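Side-chain contacts in 6-phospho-beta-d glycosidase (Streptococcus pyogenes, PDB 5FOO), which probably hydrolyses 6-phospho-beta-D-glucosides, releasing glucose 6-phosphate, as a family 1 glycoside hydrolase built on a TIM barrel: residues V168-S173 with Y194-A199; L175-F178 with I183-G186; E245-D250 with E263-V268; L251-A256 with L294-Y299; A267-D272 with P315-E320. The protein carries 1 engineered substitution. All blocks are in the same frame, centred on the assembly; numbering follows the deposited sequence.

Interaction 1. Residues V168-S173 with Y194-A199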
# COMPACT_ATOMS: atom_id res chain seq x y z
N VAL A 168 -0.96 5.42 -6.50
CA VAL A 168 -0.82 6.48 -5.51
C VAL A 168 0.51 7.25 -5.70
O VAL A 168 0.55 8.44 -5.52
CB VAL A 168 -0.99 5.98 -4.05
CG1 VAL A 168 -0.73 7.08 -3.06
CG2 VAL A 168 -2.41 5.40 -3.84
N VAL A 169 1.59 6.57 -6.05
CA VAL A 169 2.83 7.24 -6.40
C VAL A 169 2.67 8.12 -7.68
O VAL A 169 3.18 9.25 -7.74
CB VAL A 169 3.94 6.21 -6.65
CG1 VAL A 169 5.19 6.86 -7.23
CG2 VAL A 169 4.32 5.54 -5.34
N VAL A 170 2.03 7.56 -8.71
CA VAL A 170 1.80 8.24 -9.93
C VAL A 170 0.98 9.52 -9.63
O VAL A 170 1.35 10.58 -10.09
CB VAL A 170 0.94 7.39 -10.84
CG1 VAL A 170 0.40 8.19 -12.04
CG2 VAL A 170 1.69 6.17 -11.34
N GLU A 171 -0.11 9.39 -8.86
CA GLU A 171 -0.98 10.50 -8.56
C GLU A 171 -0.33 11.49 -7.63
O GLU A 171 -0.27 12.70 -7.98
CB GLU A 171 -2.37 10.04 -8.06
CG GLU A 171 -3.12 9.48 -9.28
CD GLU A 171 -4.58 9.04 -9.07
OE1 GLU A 171 -4.96 8.98 -7.86
OE2 GLU A 171 -5.32 8.77 -10.14
N GLY A 172 0.24 11.00 -6.53
CA GLY A 172 0.95 11.83 -5.55
C GLY A 172 2.06 12.69 -6.11
O GLY A 172 2.10 13.93 -5.83
N SER A 173 2.95 12.07 -6.88
CA SER A 173 4.12 12.73 -7.40
C SER A 173 3.81 13.58 -8.67
O SER A 173 4.43 14.63 -8.90
CB SER A 173 5.28 11.72 -7.67
OG SER A 173 6.01 11.40 -6.46
N TYR A 194 3.56 3.29 -16.54
CA TYR A 194 4.15 2.20 -17.32
C TYR A 194 5.44 1.69 -16.65
O TYR A 194 5.67 0.47 -16.55
CB TYR A 194 4.43 2.61 -18.75
CG TYR A 194 5.22 1.62 -19.56
CD1 TYR A 194 6.57 1.64 -19.55
CD2 TYR A 194 4.57 0.68 -20.35
CE1 TYR A 194 7.30 0.70 -20.29
CE2 TYR A 194 5.27 -0.25 -21.10
CZ TYR A 194 6.63 -0.25 -21.05
OH TYR A 194 7.27 -1.17 -21.78
N ASN A 195 6.27 2.62 -16.16
CA ASN A 195 7.57 2.25 -15.64
C ASN A 195 7.42 1.45 -14.33
O ASN A 195 8.16 0.49 -14.11
CB ASN A 195 8.48 3.45 -15.44
CG ASN A 195 9.01 4.03 -16.76
OD1 ASN A 195 8.81 3.49 -17.87
ND2 ASN A 195 9.68 5.16 -16.63
N LEU A 196 6.43 1.79 -13.51
CA LEU A 196 6.13 1.02 -12.28
C LEU A 196 5.64 -0.41 -12.55
O LEU A 196 6.05 -1.38 -11.86
CB LEU A 196 5.15 1.79 -11.42
CG LEU A 196 5.80 3.01 -10.77
CD1 LEU A 196 4.69 3.90 -10.24
CD2 LEU A 196 6.71 2.63 -9.63
N ALA A 197 4.81 -0.54 -13.58
CA ALA A 197 4.32 -1.84 -14.02
C ALA A 197 5.44 -2.72 -14.61
O ALA A 197 5.48 -3.89 -14.33
CB ALA A 197 3.24 -1.67 -15.06
N LEU A 198 6.29 -2.12 -15.42
CA LEU A 198 7.47 -2.75 -15.97
C LEU A 198 8.43 -3.16 -14.85
O LEU A 198 8.98 -4.27 -14.89
CB LEU A 198 8.20 -1.86 -16.95
CG LEU A 198 9.55 -2.42 -17.50
CD1 LEU A 198 9.33 -3.66 -18.34
CD2 LEU A 198 10.24 -1.36 -18.32
N ALA A 199 8.64 -2.29 -13.87
CA ALA A 199 9.42 -2.65 -12.68
C ALA A 199 8.86 -3.84 -11.92
O ALA A 199 9.60 -4.65 -11.45
CB ALA A 199 9.55 -1.46 -11.76
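Leu-196, whose side chain meets Val-169 and Val-170, has a carbonyl oxygen held by two side chains at once: Thr-200 OG1, one turn further along the same helix, and His-163 NE2 both donate to Leu-196 O. Both helices of this contact belong to the connection between strands 159-161 and 218-224 of the (beta/alpha)8 (TIM) barrel, the short helix 166-174 coming first and the long helix 186-208 second. No hydrogen bond crosses between the two segments, and the summed buried surface is 94 Å², so the evidence is for a small, wholly apolar touch. One methyl does the work on the long helix. Leu-196 CD1 lies 3.9 Å from Val-170 CG2 and 4.3 Å from Val-169 CG1, which places it against two successive valines of the short helix. Val-170 CG2, anti to its carbonyl carbon (chi1 167°), is the branch that meets the leucine, whose own CG is likewise anti to its carbonyl carbon (chi1 -72°). The two side chains run past one another in opposite senses; the nearest CA atoms, of Val-170 and Leu-196, are 8.7 Å apart. Helix 235-258 borders the same site, with Trp-247 against Val-170 and Phe-252 against Leu-196, while Phe-120 touches Val-169. The Val-169 side chain is about 10 Å from the bound 6-phosphocyclophellitol. Within the short helix, Ser-173 N bonds to Val-169 O at 3.0 Å, an ordinary i to i+4 helical bond.

Interaction 2. Residues L175-F178 with I183-G186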
# COMPACT_ATOMS: atom_id res chain seq x y z
N LEU A 175 0.34 14.22 -10.35
CA LEU A 175 -1.04 14.72 -10.68
C LEU A 175 -1.66 15.60 -9.59
O LEU A 175 -2.13 16.67 -9.88
CB LEU A 175 -2.02 13.56 -11.01
CG LEU A 175 -1.65 12.83 -12.32
CD1 LEU A 175 -2.41 11.49 -12.47
CD2 LEU A 175 -1.86 13.69 -13.56
N MET A 176 -1.60 15.17 -8.34
CA MET A 176 -2.43 15.73 -7.28
C MET A 176 -1.67 16.38 -6.16
O MET A 176 -2.25 16.71 -5.15
CB MET A 176 -3.31 14.61 -6.70
CG MET A 176 -4.15 13.81 -7.70
SD MET A 176 -5.59 14.71 -8.33
CE MET A 176 -6.73 14.81 -6.91
N GLN A 177 -0.35 16.45 -6.28
CA GLN A 177 0.50 17.22 -5.35
C GLN A 177 0.58 16.76 -3.89
O GLN A 177 0.65 17.58 -3.02
CB GLN A 177 0.19 18.72 -5.48
CG GLN A 177 0.21 19.19 -6.92
CD GLN A 177 -0.10 20.69 -7.03
OE1 GLN A 177 -1.17 21.07 -7.46
NE2 GLN A 177 0.85 21.50 -6.66
N PHE A 178 0.65 15.47 -3.62
CA PHE A 178 0.76 15.01 -2.22
C PHE A 178 1.95 14.12 -1.92
O PHE A 178 2.19 13.77 -0.76
CB PHE A 178 -0.58 14.43 -1.73
CG PHE A 178 -1.05 13.18 -2.45
CD1 PHE A 178 -0.60 11.89 -2.04
CD2 PHE A 178 -1.98 13.25 -3.50
CE1 PHE A 178 -1.09 10.75 -2.68
CE2 PHE A 178 -2.48 12.10 -4.12
CZ PHE A 178 -2.01 10.86 -3.74
N ILE A 183 4.50 17.82 -8.62
CA ILE A 183 4.31 18.57 -9.85
C ILE A 183 3.09 18.01 -10.55
O ILE A 183 2.54 16.96 -10.18
CB ILE A 183 5.56 18.54 -10.81
CG1 ILE A 183 5.87 17.14 -11.32
CG2 ILE A 183 6.79 19.14 -10.12
CD1 ILE A 183 7.11 17.04 -12.18
N VAL A 184 2.64 18.75 -11.57
CA VAL A 184 1.43 18.42 -12.26
C VAL A 184 1.89 18.17 -13.66
O VAL A 184 2.17 19.13 -14.39
CB VAL A 184 0.40 19.57 -12.08
CG1 VAL A 184 -0.88 19.32 -12.87
CG2 VAL A 184 0.03 19.71 -10.64
N ASP A 185 2.03 16.90 -14.07
CA ASP A 185 2.47 16.61 -15.45
C ASP A 185 1.99 15.24 -15.92
O ASP A 185 2.62 14.21 -15.65
CB ASP A 185 3.99 16.75 -15.51
CG ASP A 185 4.55 16.62 -16.91
OD1 ASP A 185 3.94 15.94 -17.74
OD2 ASP A 185 5.64 17.18 -17.14
N GLY A 186 0.87 15.25 -16.64
CA GLY A 186 0.16 14.01 -17.05
C GLY A 186 1.03 13.12 -17.94
O GLY A 186 1.00 11.92 -17.84
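The amide of Gln-177 takes the methyl CG2 of Val-184 over one face: the carbon sits 3.7 Å from Gln-177 CD and about as far from OE1, lying about 3.4 Å above the plane of the amide. With chi3 at -107° the amide is turned broadside to its own extended chain, which is how its face rather than an edge meets the valine. The same Val-184 CG2 also comes within 3.8 Å of Leu-175 O. Leu-175 takes a different course. Its CB leaves the backbone away from the other segment, but the branch folds back until CD2 reaches Gly-186 CA at 4.0 Å. These residues form the loop of the TIM barrel between helix 166-174 and helix 186-208, where Leu-175 is the first residue to leave helical geometry and Asp-185 is the N-cap of the second helix, its OD1 accepting from Lys-188 N. Gln-177 adopts a left-handed backbone conformation (phi 65°, psi 41°) as the chain turns. No hydrogen bond joins the two segments themselves, although Leu-175 N approaches Ile-183 O to 3.5 Å; backbone bonds of Ile-183 to Ser-173 and of Asp-185 to Tyr-174 tie the returning arm of the loop to the helix end. Gly-186 N is bonded to Ser-316 OG.

Interaction 3. Residues E245-D250 with E263-V268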
# COMPACT_ATOMS: atom_id res chain seq x y z
N GLU A 245 -12.43 3.49 -13.65
CA GLU A 245 -11.97 2.11 -13.35
C GLU A 245 -10.84 1.76 -14.24
O GLU A 245 -9.84 1.24 -13.75
CB GLU A 245 -13.09 1.09 -13.47
CG GLU A 245 -14.19 1.45 -12.47
CD GLU A 245 -14.69 0.36 -11.60
OE1 GLU A 245 -14.44 -0.79 -11.93
OE2 GLU A 245 -15.35 0.68 -10.58
N LEU A 246 -10.94 2.09 -15.52
CA LEU A 246 -9.85 1.77 -16.45
C LEU A 246 -8.49 2.24 -15.97
O LEU A 246 -7.50 1.50 -16.08
CB LEU A 246 -10.04 2.33 -17.85
CG LEU A 246 -10.99 1.69 -18.82
CD1 LEU A 246 -11.02 2.57 -20.07
CD2 LEU A 246 -10.51 0.30 -19.18
N TRP A 247 -8.44 3.51 -15.53
CA TRP A 247 -7.26 4.15 -15.02
C TRP A 247 -6.91 3.68 -13.60
O TRP A 247 -5.81 3.21 -13.39
CB TRP A 247 -7.38 5.71 -15.08
CG TRP A 247 -6.24 6.41 -14.47
CD1 TRP A 247 -6.22 6.97 -13.22
CD2 TRP A 247 -4.94 6.68 -15.04
NE1 TRP A 247 -5.01 7.51 -12.97
CE2 TRP A 247 -4.19 7.32 -14.06
CE3 TRP A 247 -4.33 6.40 -16.27
CZ2 TRP A 247 -2.90 7.72 -14.28
CZ3 TRP A 247 -3.06 6.80 -16.48
CH2 TRP A 247 -2.34 7.44 -15.48
N ASN A 248 -7.80 3.88 -12.65
CA ASN A 248 -7.44 3.70 -11.23
C ASN A 248 -7.28 2.22 -10.83
O ASN A 248 -6.59 1.93 -9.87
CB ASN A 248 -8.42 4.40 -10.27
CG ASN A 248 -8.41 5.90 -10.44
OD1 ASN A 248 -7.49 6.59 -9.99
ND2 ASN A 248 -9.40 6.43 -11.18
N ASN A 249 -7.94 1.32 -11.55
CA ASN A 249 -7.92 -0.11 -11.23
C ASN A 249 -7.26 -0.95 -12.33
O ASN A 249 -6.26 -1.64 -12.06
CB ASN A 249 -9.33 -0.61 -10.90
CG ASN A 249 -9.88 0.09 -9.66
OD1 ASN A 249 -9.13 0.67 -8.88
ND2 ASN A 249 -11.14 0.02 -9.46
N ASP A 250 -7.80 -0.87 -13.55
CA ASP A 250 -7.43 -1.80 -14.60
C ASP A 250 -5.99 -1.75 -15.05
O ASP A 250 -5.42 -2.81 -15.32
CB ASP A 250 -8.30 -1.67 -15.80
CG ASP A 250 -9.72 -2.01 -15.54
OD1 ASP A 250 -10.14 -2.24 -14.37
OD2 ASP A 250 -10.45 -1.99 -16.51
N GLU A 263 -6.71 -2.50 -23.39
CA GLU A 263 -6.66 -1.96 -24.76
C GLU A 263 -7.43 -0.64 -24.86
O GLU A 263 -6.99 0.33 -25.49
CB GLU A 263 -7.27 -2.97 -25.73
CG GLU A 263 -6.50 -4.25 -25.90
CD GLU A 263 -5.86 -4.36 -27.25
OE1 GLU A 263 -4.81 -3.69 -27.44
OE2 GLU A 263 -6.43 -5.10 -28.10
N GLU A 264 -8.56 -0.59 -24.19
CA GLU A 264 -9.37 0.61 -24.20
C GLU A 264 -8.63 1.79 -23.58
O GLU A 264 -8.76 2.91 -24.08
CB GLU A 264 -10.72 0.36 -23.53
CG GLU A 264 -11.71 1.49 -23.76
CD GLU A 264 -13.03 1.31 -23.03
OE1 GLU A 264 -13.31 0.22 -22.47
OE2 GLU A 264 -13.82 2.27 -23.03
N LEU A 265 -7.84 1.54 -22.53
CA LEU A 265 -7.11 2.58 -21.87
C LEU A 265 -6.01 3.10 -22.78
O LEU A 265 -5.85 4.30 -22.93
CB LEU A 265 -6.56 2.18 -20.46
CG LEU A 265 -5.64 3.21 -19.80
CD1 LEU A 265 -6.42 4.50 -19.48
CD2 LEU A 265 -5.00 2.63 -18.54
N VAL A 266 -5.23 2.19 -23.32
CA VAL A 266 -4.28 2.47 -24.35
C VAL A 266 -4.84 3.36 -25.48
O VAL A 266 -4.17 4.29 -25.85
CB VAL A 266 -3.70 1.18 -24.97
CG1 VAL A 266 -2.93 1.44 -26.26
CG2 VAL A 266 -2.72 0.56 -23.98
N ALA A 267 -6.00 3.05 -26.06
CA ALA A 267 -6.60 3.91 -27.13
C ALA A 267 -6.89 5.34 -26.59
O ALA A 267 -6.60 6.31 -27.27
CB ALA A 267 -7.88 3.28 -27.69
N VAL A 268 -7.38 5.49 -25.35
CA VAL A 268 -7.58 6.83 -24.82
C VAL A 268 -6.27 7.61 -24.70
O VAL A 268 -6.16 8.79 -25.11
CB VAL A 268 -8.38 6.81 -23.50
CG1 VAL A 268 -8.46 8.20 -22.84
CG2 VAL A 268 -9.78 6.21 -23.73
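Leu-246 holds CG anti to its carbonyl carbon (chi1 -77°), the setting in which CD1 meets Glu-264, whereas Leu-265 sets CG anti to the backbone N (chi1 173°), turning its methyls toward the backbone and ring of the facing helix. The Leu-246 CD1 methyl stands squarely over a face of the Glu-264 carboxylate: it is 3.8 Å from Glu-264 CD, lies almost on the perpendicular through that carbon, and keeps equal distances of 4.1 Å to OE1 and OE2. The two side chains cross at about a right angle. The acid's polar end is occupied separately, since Glu-264 OE1 is hydrogen-bonded to His-242 NE2. Beside this pair the two leucines meet, Leu-246 CB lying 4.4 Å from Leu-265 CB, and Leu-265 CD2 comes to 3.7 Å from Leu-246 O. Helix 235-258 and helix 263-271 follow one another in the chain on the outer side of the TIM barrel, and here the short segments cross at 123° between their directions with axes 9.8 Å apart, an oblique, partly antiparallel helix pair. Leu-265 CD1 then meets Trp-247 CE3 at 4.3 Å, at the edge of the indole near its plane. Trp-247 NE1 is hydrogen-bonded to Glu-171 OE2, and its ring stands edge-to-face with Trp-317. The helix widens to a pi-type turn on this stretch: Glu-245 O accepts from both Asn-249 N and Asp-250 N, each at 2.9 Å, the two donors arriving from opposite faces of the carbonyl plane.

Interaction 4. Residues L251-A256 with L294-Y299. With JAZ (6-phosphocyclophellitol), chain G.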
# COMPACT_ATOMS: atom_id res chain seq x y z
N LEU A 251 -5.40 -0.55 -15.13
CA LEU A 251 -4.03 -0.40 -15.65
C LEU A 251 -3.13 -1.39 -14.87
O LEU A 251 -2.52 -2.26 -15.44
CB LEU A 251 -3.55 1.05 -15.47
CG LEU A 251 -2.25 1.46 -16.18
CD1 LEU A 251 -1.99 2.98 -16.06
CD2 LEU A 251 -1.05 0.74 -15.63
N PHE A 252 -3.05 -1.23 -13.57
CA PHE A 252 -2.10 -2.05 -12.82
C PHE A 252 -2.60 -3.51 -12.60
O PHE A 252 -1.75 -4.41 -12.53
CB PHE A 252 -1.70 -1.40 -11.50
CG PHE A 252 -0.74 -0.23 -11.65
CD1 PHE A 252 0.56 -0.42 -12.05
CD2 PHE A 252 -1.16 1.08 -11.37
CE1 PHE A 252 1.46 0.65 -12.18
CE2 PHE A 252 -0.28 2.17 -11.54
CZ PHE A 252 1.04 1.95 -11.93
N MET A 253 -3.90 -3.72 -12.46
CA MET A 253 -4.45 -5.07 -12.29
C MET A 253 -4.25 -5.94 -13.52
O MET A 253 -3.81 -7.06 -13.39
CB MET A 253 -5.91 -5.08 -11.93
CG MET A 253 -6.19 -4.71 -10.49
SD MET A 253 -5.69 -5.97 -9.29
CE MET A 253 -6.86 -7.26 -9.71
N GLU A 254 -4.54 -5.40 -14.70
CA GLU A 254 -4.40 -6.11 -15.95
C GLU A 254 -2.95 -6.44 -16.15
O GLU A 254 -2.65 -7.55 -16.53
CB GLU A 254 -4.98 -5.36 -17.15
CG GLU A 254 -6.50 -5.29 -17.18
CD GLU A 254 -7.15 -6.66 -17.20
OE1 GLU A 254 -6.60 -7.58 -17.84
OE2 GLU A 254 -8.22 -6.79 -16.58
N ALA A 255 -2.05 -5.49 -15.93
CA ALA A 255 -0.63 -5.77 -16.04
C ALA A 255 -0.11 -6.80 -15.01
O ALA A 255 0.62 -7.71 -15.37
CB ALA A 255 0.17 -4.51 -15.93
N ALA A 256 -0.51 -6.67 -13.74
CA ALA A 256 -0.08 -7.62 -12.70
C ALA A 256 -0.53 -9.08 -12.95
O ALA A 256 0.27 -9.98 -12.83
CB ALA A 256 -0.56 -7.18 -11.34
N LEU A 294 -2.04 -11.28 -4.89
CA LEU A 294 -2.16 -9.82 -4.71
C LEU A 294 -2.46 -9.47 -3.30
O LEU A 294 -3.16 -10.22 -2.57
CB LEU A 294 -3.28 -9.24 -5.53
CG LEU A 294 -3.03 -9.18 -7.04
CD1 LEU A 294 -4.36 -8.92 -7.71
CD2 LEU A 294 -1.96 -8.19 -7.48
N GLY A 295 -1.98 -8.30 -2.92
CA GLY A 295 -2.62 -7.60 -1.83
C GLY A 295 -3.52 -6.54 -2.42
O GLY A 295 -3.15 -5.87 -3.41
N LEU A 296 -4.69 -6.42 -1.83
CA LEU A 296 -5.66 -5.44 -2.23
C LEU A 296 -5.98 -4.57 -1.04
O LEU A 296 -6.33 -5.08 0.00
CB LEU A 296 -6.95 -6.07 -2.74
CG LEU A 296 -6.71 -6.85 -4.01
CD1 LEU A 296 -8.04 -7.36 -4.51
CD2 LEU A 296 -6.04 -6.02 -5.12
N ASN A 297 -5.78 -3.26 -1.20
CA ASN A 297 -6.01 -2.27 -0.14
C ASN A 297 -7.39 -1.69 -0.27
O ASN A 297 -7.86 -1.37 -1.36
CB ASN A 297 -4.98 -1.12 -0.14
CG ASN A 297 -3.56 -1.58 0.19
OD1 ASN A 297 -3.31 -2.64 0.78
ND2 ASN A 297 -2.61 -0.77 -0.19
N PHE A 298 -8.07 -1.59 0.87
CA PHE A 298 -9.34 -0.88 0.94
C PHE A 298 -9.55 -0.13 2.26
O PHE A 298 -9.60 -0.72 3.34
CB PHE A 298 -10.55 -1.82 0.74
CG PHE A 298 -11.80 -1.09 0.80
CD1 PHE A 298 -12.20 -0.34 -0.30
CD2 PHE A 298 -12.50 -1.01 1.97
CE1 PHE A 298 -13.34 0.42 -0.23
CE2 PHE A 298 -13.63 -0.27 2.07
CZ PHE A 298 -14.05 0.48 0.98
N TYR A 299 -9.73 1.17 2.16
CA TYR A 299 -10.00 1.98 3.38
C TYR A 299 -10.96 3.17 3.17
O TYR A 299 -11.42 3.74 4.14
CB TYR A 299 -8.68 2.46 4.00
CG TYR A 299 -7.75 3.01 2.97
CD1 TYR A 299 -6.92 2.17 2.24
CD2 TYR A 299 -7.73 4.39 2.66
CE1 TYR A 299 -6.08 2.66 1.24
CE2 TYR A 299 -6.89 4.87 1.66
CZ TYR A 299 -6.08 4.00 0.96
OH TYR A 299 -5.22 4.42 -0.01
C2 JAZ G . -1.35 5.20 4.86
C3 JAZ G . -0.65 3.97 4.24
C4 JAZ G . -1.28 3.62 2.90
C5 JAZ G . -2.77 3.33 3.01
C6 JAZ G . -3.48 4.47 3.72
C7 JAZ G . -2.82 4.83 5.05
C8 JAZ G . -3.61 5.87 5.83
O9 JAZ G . -3.64 7.06 5.05
P10 JAZ G . -3.70 8.47 5.79
O11 JAZ G . -3.65 9.45 4.68
O12 JAZ G . -2.72 8.55 6.88
O13 JAZ G . -4.99 8.49 6.48
O14 JAZ G . -3.57 5.60 2.84
O15 JAZ G . -0.81 5.50 6.15
O16 JAZ G . 0.69 4.33 4.04
O17 JAZ G . -0.61 2.51 2.33
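Met-253 touches Leu-294 with the sulfur and the terminal methyl of its thioether: SD and CE are each 3.6 Å from the single methyl Leu-294 CD1. The methionine also lays its sulfur against Leu-296 CD2 at 4.2 Å, crossing that side chain at about a right angle, while Ala-256 CB reaches the other methyl of Leu-294, CD2, at 4.2 Å. Bends at chi2 (-71°) and chi3 (-67°) explain the grip, for they curl the chain so that its end comes nearer to the strand than its CB direction would suggest. In the next shell Leu-223 of strand 218-224 and Met-353 of helix 344-356 also touch Met-253, and Leu-296 is packed by Ile-349 and Met-353. This is the helix-on-strand layer of a beta-alpha-beta crossover in the TIM barrel, where helix 235-258 is part of the connection from strand 218-224 to its parallel neighbour, strand 293-297; the segments run almost antiparallel, at 167°, with 11.5 Å between axes. Leu-294 and Leu-296 face the helices, whereas Asn-297 turns to the other side of the strand and bonds through ND2 to Asn-164 OD1 and through OD1 to Ser-365 OG. Further along, Tyr-299 lies in the ligand pocket. One face of its ring covers 6-phosphocyclophellitol, with ligand C6 3.8 Å above the ring plane and offset toward the rim, and Tyr-299 OH is 3.5 Å from ligand O14. The same hydroxyl is hydrogen-bonded to Glu-165 OE2, whose partner oxygen OE1 bonds to the ligand.

Interaction 5. Residues A267-D272 with P315-E320. With EDO (1,2-ethanediol), chain K.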
# COMPACT_ATOMS: atom_id res chain seq x y z
N ALA A 267 -6.00 3.05 -26.06
CA ALA A 267 -6.60 3.91 -27.13
C ALA A 267 -6.89 5.34 -26.59
O ALA A 267 -6.60 6.31 -27.27
CB ALA A 267 -7.88 3.28 -27.69
N VAL A 268 -7.38 5.49 -25.35
CA VAL A 268 -7.58 6.83 -24.82
C VAL A 268 -6.27 7.61 -24.70
O VAL A 268 -6.16 8.79 -25.11
CB VAL A 268 -8.38 6.81 -23.50
CG1 VAL A 268 -8.46 8.20 -22.84
CG2 VAL A 268 -9.78 6.21 -23.73
N LEU A 269 -5.26 6.96 -24.14
CA LEU A 269 -3.99 7.64 -23.88
C LEU A 269 -3.35 8.09 -25.19
O LEU A 269 -2.83 9.20 -25.25
CB LEU A 269 -3.01 6.72 -23.12
CG LEU A 269 -3.46 6.39 -21.69
CD1 LEU A 269 -2.46 5.36 -21.16
CD2 LEU A 269 -3.52 7.62 -20.79
N LYS A 270 -3.45 7.24 -26.21
CA LYS A 270 -2.91 7.51 -27.56
C LYS A 270 -3.66 8.65 -28.25
O LYS A 270 -3.05 9.53 -28.80
CB LYS A 270 -3.06 6.25 -28.36
CG LYS A 270 -2.35 6.11 -29.68
CD LYS A 270 -2.98 4.82 -30.28
CE LYS A 270 -2.15 4.10 -31.32
NZ LYS A 270 -1.78 5.09 -32.37
N LYS A 271 -4.98 8.63 -28.17
CA LYS A 271 -5.79 9.69 -28.69
C LYS A 271 -5.46 11.00 -28.01
O LYS A 271 -5.46 12.04 -28.66
CB LYS A 271 -7.27 9.37 -28.53
CG LYS A 271 -8.23 10.49 -28.92
CD LYS A 271 -9.69 10.17 -28.55
CE LYS A 271 -10.00 9.91 -27.07
NZ LYS A 271 -9.87 11.04 -26.11
N ASP A 272 -5.16 10.97 -26.72
CA ASP A 272 -4.90 12.19 -26.01
C ASP A 272 -3.44 12.57 -26.13
O ASP A 272 -3.04 13.50 -25.44
CB ASP A 272 -5.28 12.13 -24.52
CG ASP A 272 -6.75 11.93 -24.29
OD1 ASP A 272 -7.49 12.14 -25.23
OD2 ASP A 272 -7.18 11.62 -23.16
N PRO A 315 -4.09 22.43 -18.41
CA PRO A 315 -2.63 22.65 -18.15
C PRO A 315 -1.77 21.39 -18.44
O PRO A 315 -0.64 21.51 -18.86
CB PRO A 315 -2.58 23.04 -16.63
CG PRO A 315 -3.84 22.50 -16.01
CD PRO A 315 -4.87 22.39 -17.13
N SER A 316 -2.36 20.21 -18.30
CA SER A 316 -1.68 18.93 -18.39
C SER A 316 -2.79 17.85 -18.54
O SER A 316 -3.90 18.06 -18.09
CB SER A 316 -0.91 18.77 -17.10
OG SER A 316 -0.30 17.53 -17.01
N TRP A 317 -2.51 16.72 -19.16
CA TRP A 317 -3.40 15.57 -19.12
C TRP A 317 -3.67 15.13 -17.66
O TRP A 317 -2.82 15.24 -16.79
CB TRP A 317 -2.86 14.40 -19.97
CG TRP A 317 -3.90 13.29 -20.16
CD1 TRP A 317 -4.85 13.23 -21.12
CD2 TRP A 317 -4.08 12.13 -19.34
NE1 TRP A 317 -5.59 12.07 -20.96
CE2 TRP A 317 -5.15 11.40 -19.86
CE3 TRP A 317 -3.44 11.63 -18.21
CZ2 TRP A 317 -5.60 10.20 -19.30
CZ3 TRP A 317 -3.90 10.39 -17.66
CH2 TRP A 317 -4.95 9.72 -18.20
N SER A 318 -4.92 14.72 -17.42
CA SER A 318 -5.34 14.14 -16.17
C SER A 318 -6.47 13.13 -16.44
O SER A 318 -7.28 13.35 -17.32
CB SER A 318 -5.84 15.21 -15.19
OG SER A 318 -6.61 14.58 -14.20
N PRO A 319 -6.54 12.02 -15.67
CA PRO A 319 -7.68 11.09 -15.78
C PRO A 319 -8.99 11.76 -15.45
O PRO A 319 -10.05 11.37 -15.98
CB PRO A 319 -7.32 9.95 -14.77
CG PRO A 319 -6.31 10.57 -13.83
CD PRO A 319 -5.54 11.58 -14.68
N GLU A 320 -8.92 12.80 -14.61
CA GLU A 320 -10.07 13.63 -14.23
C GLU A 320 -10.65 14.55 -15.30
O GLU A 320 -11.66 15.24 -15.06
CB GLU A 320 -9.78 14.41 -12.92
CG GLU A 320 -9.46 13.48 -11.75
CD GLU A 320 -9.71 14.08 -10.36
OE1 GLU A 320 -9.82 15.31 -10.21
OE2 GLU A 320 -9.76 13.30 -9.39
C1 EDO K . -12.70 18.29 -15.94
O1 EDO K . -13.04 17.86 -17.30
C2 EDO K . -11.22 18.65 -15.85
O2 EDO K . -10.78 18.32 -14.52
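Asp-272, just past the last turn of helix 263-271 and still tied by its N to Val-268 O at 2.9 Å, faces Trp-317 in an extended piece of loop that leads into an ST turn, Ser-318 OG accepting from Glu-320 N. The contact thus joins a helix C-terminus to a long loop on the outside of the TIM barrel. Its core is one polar bond: Trp-317 NE1 donates to Asp-272 OD2 at 2.8 Å, with an N-H...O angle of 154°. The oxygen lies close to the indole plane at the ring edge and is met on its anti side, the carboxylate plane being turned 47° from the ring. Asp-272 OD2 has a second partner in Tyr-322 OH, and OD1 is bound on its syn side by Lys-271 NZ in a 2.8 Å salt bridge, so both carboxylate oxygens have bonded partners, which fix the rotation of the group. The indole is also sandwiched. Leu-269 CD2 sits over one face in a CH-pi contact, 4.0 Å from the centroid of the six-membered ring and 29° off its normal, the leucine crossing the ring at about a right angle. On the opposite face lies Pro-319 N, offset toward the rim. Phe-243 and Val-190 add contacts to Trp-317 from helices 235-258 and 186-208. Leu-269 CD2 lies 3.6 Å from both Trp-317 CH2 and Trp-317 CZ2.

Overall arrangement
Going from the N terminus, interaction 1 closes a loop from helix 166-174 to helix 186-208, and interaction 2 is nested within it, shaping the turn that joins those helices. Both are complete before interaction 3 opens. Interaction 3 folds helix 263-271 back on helix 235-258; interaction 4 starts from the same long helix and crosses interaction 3 in sequence, reaching forward to barrel strand 293-297 and the ligand pocket. Interaction 5 begins on the stretch where interaction 3 ends, crosses interaction 4 and brings in loop 315-320. That loop also touches interaction 2, while helix 235-258 borders interaction 1, linking outer helices and loops of the barrel.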